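Local coordinates for SAM dependent methyltransferase (Agrobacterium tumefaciens, PDB 2IGT), which binds S-adenosylmethionine and probably transfers its methyl group to an acceptor substrate, at residues F45-S50 / L303-A308. Numbering follows the deposited sequence.
Sequences FHLIDS and LVIREA
Glu307 reaches along segment 45-50 to Ser50, whose OG donates a hydrogen bond of 2.6 Å to Glu307 OE2. The hydroxyl meets the anti side of the carboxylate, 30° out of its plane. Glu307 turns CG away from its own carbonyl carbon (chi1 -69°) and runs extended beyond it, which carries the acid past Leu47. On the way, Glu307 CG packs against Leu47 CD2 at 3.6 Å. Leu47 CB also rests on Ile305 CG2, 3.8 Å away. The other branch of Ile305 ends near the Phe45 ring, with CD1 4.1 Å from CZ.

The backbones join at one short, nearly straight bond, Ala308 N to Leu47 O, 2.6 Å. A water links Leu47 N to Arg306 O. Ala308 CB lies 3.9 Å from His46 CB.

Two carboxylates come close here, Asp49 OD1 and Glu307 OE2 at 3.8 Å. Their charges are probably offset by surrounding donors. Arg317 forms a salt bridge with Glu307 OE1, Trp73 bonds Ser50 OG, and Trp82 and the backbone of Leu76 and Val77 hold Asp49.

A classic beta bulge sets Ile48 and Asp49 together opposite Leu56 of strand 54-59. The contact joins two sheets: the end of strand 297-306 and the loop that follows it, from the central sheet of the class I, Rossmann-like SAM-dependent methyltransferase fold, meet strand 45-51, at one margin of the smaller sheet.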
ATOM      1  N   PHE A  45     -23.521   9.740  24.645  1.00 23.74           N
ATOM      2  CA  PHE A  45     -22.714  10.762  23.985  1.00 22.76           C
ATOM      3  C   PHE A  45     -23.130  12.177  24.343  1.00 22.72           C
ATOM      4  O   PHE A  45     -24.317  12.526  24.303  1.00 23.09           O
ATOM      5  CB  PHE A  45     -22.724  10.666  22.441  1.00 22.92           C
ATOM      6  CG  PHE A  45     -22.060  11.858  21.782  1.00 24.04           C
ATOM      7  CD1 PHE A  45     -20.654  12.005  21.816  1.00 22.37           C
ATOM      8  CD2 PHE A  45     -22.830  12.856  21.171  1.00 22.75           C
ATOM      9  CE1 PHE A  45     -20.026  13.124  21.239  1.00 21.91           C
ATOM     10  CE2 PHE A  45     -22.230  13.987  20.594  1.00 22.72           C
ATOM     11  CZ  PHE A  45     -20.818  14.133  20.604  1.00 22.74           C
ATOM     12  N   HIS A  46     -22.151  13.007  24.664  1.00 21.49           N
ATOM     13  CA  HIS A  46     -22.351  14.436  24.474  1.00 21.99           C
ATOM     14  C   HIS A  46     -21.050  15.191  24.327  1.00 21.00           C
ATOM     15  O   HIS A  46     -19.985  14.731  24.748  1.00 21.47           O
ATOM     16  CB  HIS A  46     -23.227  15.051  25.552  1.00 23.47           C
ATOM     17  CG  HIS A  46     -22.645  14.942  26.911  1.00 26.15           C
ATOM     18  ND1 HIS A  46     -22.815  13.823  27.699  1.00 31.37           N
ATOM     19  CD2 HIS A  46     -21.890  15.808  27.627  1.00 30.68           C
ATOM     20  CE1 HIS A  46     -22.181  14.006  28.850  1.00 35.78           C
ATOM     21  NE2 HIS A  46     -21.616  15.204  28.833  1.00 32.55           N
ATOM     22  N   LEU A  47     -21.164  16.352  23.705  1.00 19.80           N
ATOM     23  CA  LEU A  47     -20.046  17.260  23.519  1.00 18.77           C
ATOM     24  C   LEU A  47     -19.987  18.135  24.756  1.00 18.17           C
ATOM     25  O   LEU A  47     -20.909  18.918  25.000  1.00 19.07           O
ATOM     26  CB  LEU A  47     -20.303  18.112  22.279  1.00 18.45           C
ATOM     27  CG  LEU A  47     -19.322  19.265  22.008  1.00 19.79           C
ATOM     28  CD1 LEU A  47     -17.927  18.700  21.745  1.00 18.33           C
ATOM     29  CD2 LEU A  47     -19.842  20.047  20.785  1.00 18.40           C
ATOM     30  N   ILE A  48     -18.939  17.957  25.555  1.00 17.85           N
ATOM     31  CA  ILE A  48     -18.768  18.702  26.807  1.00 17.44           C
ATOM     32  C   ILE A  48     -18.345  20.132  26.547  1.00 17.57           C
ATOM     33  O   ILE A  48     -18.949  21.051  27.090  1.00 17.15           O
ATOM     34  CB  ILE A  48     -17.768  17.995  27.768  1.00 18.11           C
ATOM     35  CG1 ILE A  48     -18.341  16.629  28.168  1.00 18.82           C
ATOM     36  CG2 ILE A  48     -17.544  18.835  29.063  1.00 17.83           C
ATOM     37  CD1 ILE A  48     -17.319  15.734  28.770  1.00 23.44           C
ATOM     38  N   ASP A  49     -17.346  20.320  25.669  1.00 17.12           N
ATOM     39  CA  ASP A  49     -16.724  21.629  25.468  1.00 17.17           C
ATOM     40  C   ASP A  49     -15.909  21.534  24.189  1.00 16.88           C
ATOM     41  O   ASP A  49     -15.692  20.437  23.674  1.00 17.42           O
ATOM     42  CB  ASP A  49     -15.806  21.985  26.668  1.00 17.28           C
ATOM     43  CG  ASP A  49     -15.400  23.469  26.710  1.00 16.45           C
ATOM     44  OD1 ASP A  49     -16.151  24.361  26.221  1.00 15.16           O
ATOM     45  OD2 ASP A  49     -14.322  23.744  27.292  1.00 15.43           O
ATOM     46  N   SER A  50     -15.491  22.682  23.662  1.00 17.20           N
ATOM     47  CA  SER A  50     -14.724  22.729  22.418  1.00 17.31           C
ATOM     48  C   SER A  50     -14.096  24.118  22.357  1.00 17.40           C
ATOM     49  O   SER A  50     -14.573  25.053  23.018  1.00 16.37           O
ATOM     50  CB  SER A  50     -15.635  22.504  21.204  1.00 17.41           C
ATOM     51  OG  SER A  50     -16.593  23.561  21.125  1.00 20.42           O
ATOM     52  N   LEU A 303     -26.328  19.340   9.723  1.00 19.12           N
ATOM     53  CA  LEU A 303     -26.529  18.561  10.952  1.00 19.33           C
ATOM     54  C   LEU A 303     -25.479  19.030  11.968  1.00 19.24           C
ATOM     55  O   LEU A 303     -24.283  18.984  11.684  1.00 18.70           O
ATOM     56  CB  LEU A 303     -26.351  17.065  10.680  1.00 18.74           C
ATOM     57  CG  LEU A 303     -26.382  16.131  11.896  1.00 19.40           C
ATOM     58  CD1 LEU A 303     -27.758  16.175  12.601  1.00 18.95           C
ATOM     59  CD2 LEU A 303     -26.079  14.686  11.466  1.00 19.31           C
ATOM     60  N   VAL A 304     -25.942  19.474  13.141  1.00 18.79           N
ATOM     61  CA  VAL A 304     -25.051  20.099  14.108  1.00 19.16           C
ATOM     62  C   VAL A 304     -25.215  19.413  15.469  1.00 19.67           C
ATOM     63  O   VAL A 304     -26.254  18.769  15.751  1.00 19.93           O
ATOM     64  CB  VAL A 304     -25.313  21.632  14.221  1.00 18.56           C
ATOM     65  CG1 VAL A 304     -25.445  22.249  12.828  1.00 19.25           C
ATOM     66  CG2 VAL A 304     -26.587  21.915  15.005  1.00 17.63           C
ATOM     67  N   ILE A 305     -24.169  19.525  16.282  1.00 20.05           N
ATOM     68  CA  ILE A 305     -24.192  19.117  17.673  1.00 21.58           C
ATOM     69  C   ILE A 305     -24.073  20.393  18.501  1.00 22.00           C
ATOM     70  O   ILE A 305     -23.236  21.258  18.215  1.00 22.64           O
ATOM     71  CB  ILE A 305     -22.934  18.263  18.044  1.00 21.52           C
ATOM     72  CG1 ILE A 305     -22.850  16.975  17.207  1.00 23.24           C
ATOM     73  CG2 ILE A 305     -22.912  17.963  19.548  1.00 23.16           C
ATOM     74  CD1 ILE A 305     -21.431  16.290  17.226  1.00 22.94           C
ATOM     75  N   ARG A 306     -24.874  20.489  19.551  1.00 21.25           N
ATOM     76  CA  ARG A 306     -24.721  21.581  20.474  1.00 21.75           C
ATOM     77  C   ARG A 306     -23.965  21.110  21.724  1.00 20.97           C
ATOM     78  O   ARG A 306     -24.284  20.069  22.292  1.00 22.21           O
ATOM     79  CB  ARG A 306     -26.086  22.177  20.846  1.00 21.97           C
ATOM     80  CG  ARG A 306     -25.934  23.513  21.582  1.00 23.45           C
ATOM     81  CD  ARG A 306     -27.271  24.197  21.828  1.00 27.48           C
ATOM     82  NE  ARG A 306     -27.943  24.657  20.602  1.00 26.64           N
ATOM     83  CZ  ARG A 306     -27.746  25.844  20.030  1.00 28.57           C
ATOM     84  NH1 ARG A 306     -26.855  26.706  20.530  1.00 28.62           N
ATOM     85  NH2 ARG A 306     -28.421  26.161  18.930  1.00 26.64           N
ATOM     86  N   GLU A 307     -22.969  21.882  22.144  1.00 20.79           N
ATOM     87  CA  GLU A 307     -22.270  21.619  23.402  1.00 21.16           C
ATOM     88  C   GLU A 307     -23.282  21.413  24.513  1.00 21.17           C
ATOM     89  O   GLU A 307     -24.315  22.095  24.571  1.00 21.05           O
ATOM     90  CB  GLU A 307     -21.366  22.780  23.799  1.00 20.61           C
ATOM     91  CG  GLU A 307     -20.182  22.972  22.913  1.00 21.82           C
ATOM     92  CD  GLU A 307     -19.399  24.202  23.291  1.00 20.50           C
ATOM     93  OE1 GLU A 307     -20.012  25.190  23.780  1.00 21.08           O
ATOM     94  OE2 GLU A 307     -18.178  24.173  23.059  1.00 19.98           O
ATOM     95  N   ALA A 308     -22.989  20.474  25.395  1.00 21.82           N
ATOM     96  CA  ALA A 308     -23.916  20.192  26.486  1.00 22.45           C
ATOM     97  C   ALA A 308     -23.346  20.589  27.856  1.00 22.98           C
ATOM     98  O   ALA A 308     -24.064  20.611  28.849  1.00 22.52           O
ATOM     99  CB  ALA A 308     -24.358  18.727  26.450  1.00 22.56           C
TER
HETATM  100  O   HOH W   1     -23.820  17.457  23.165  1.00 24.61           O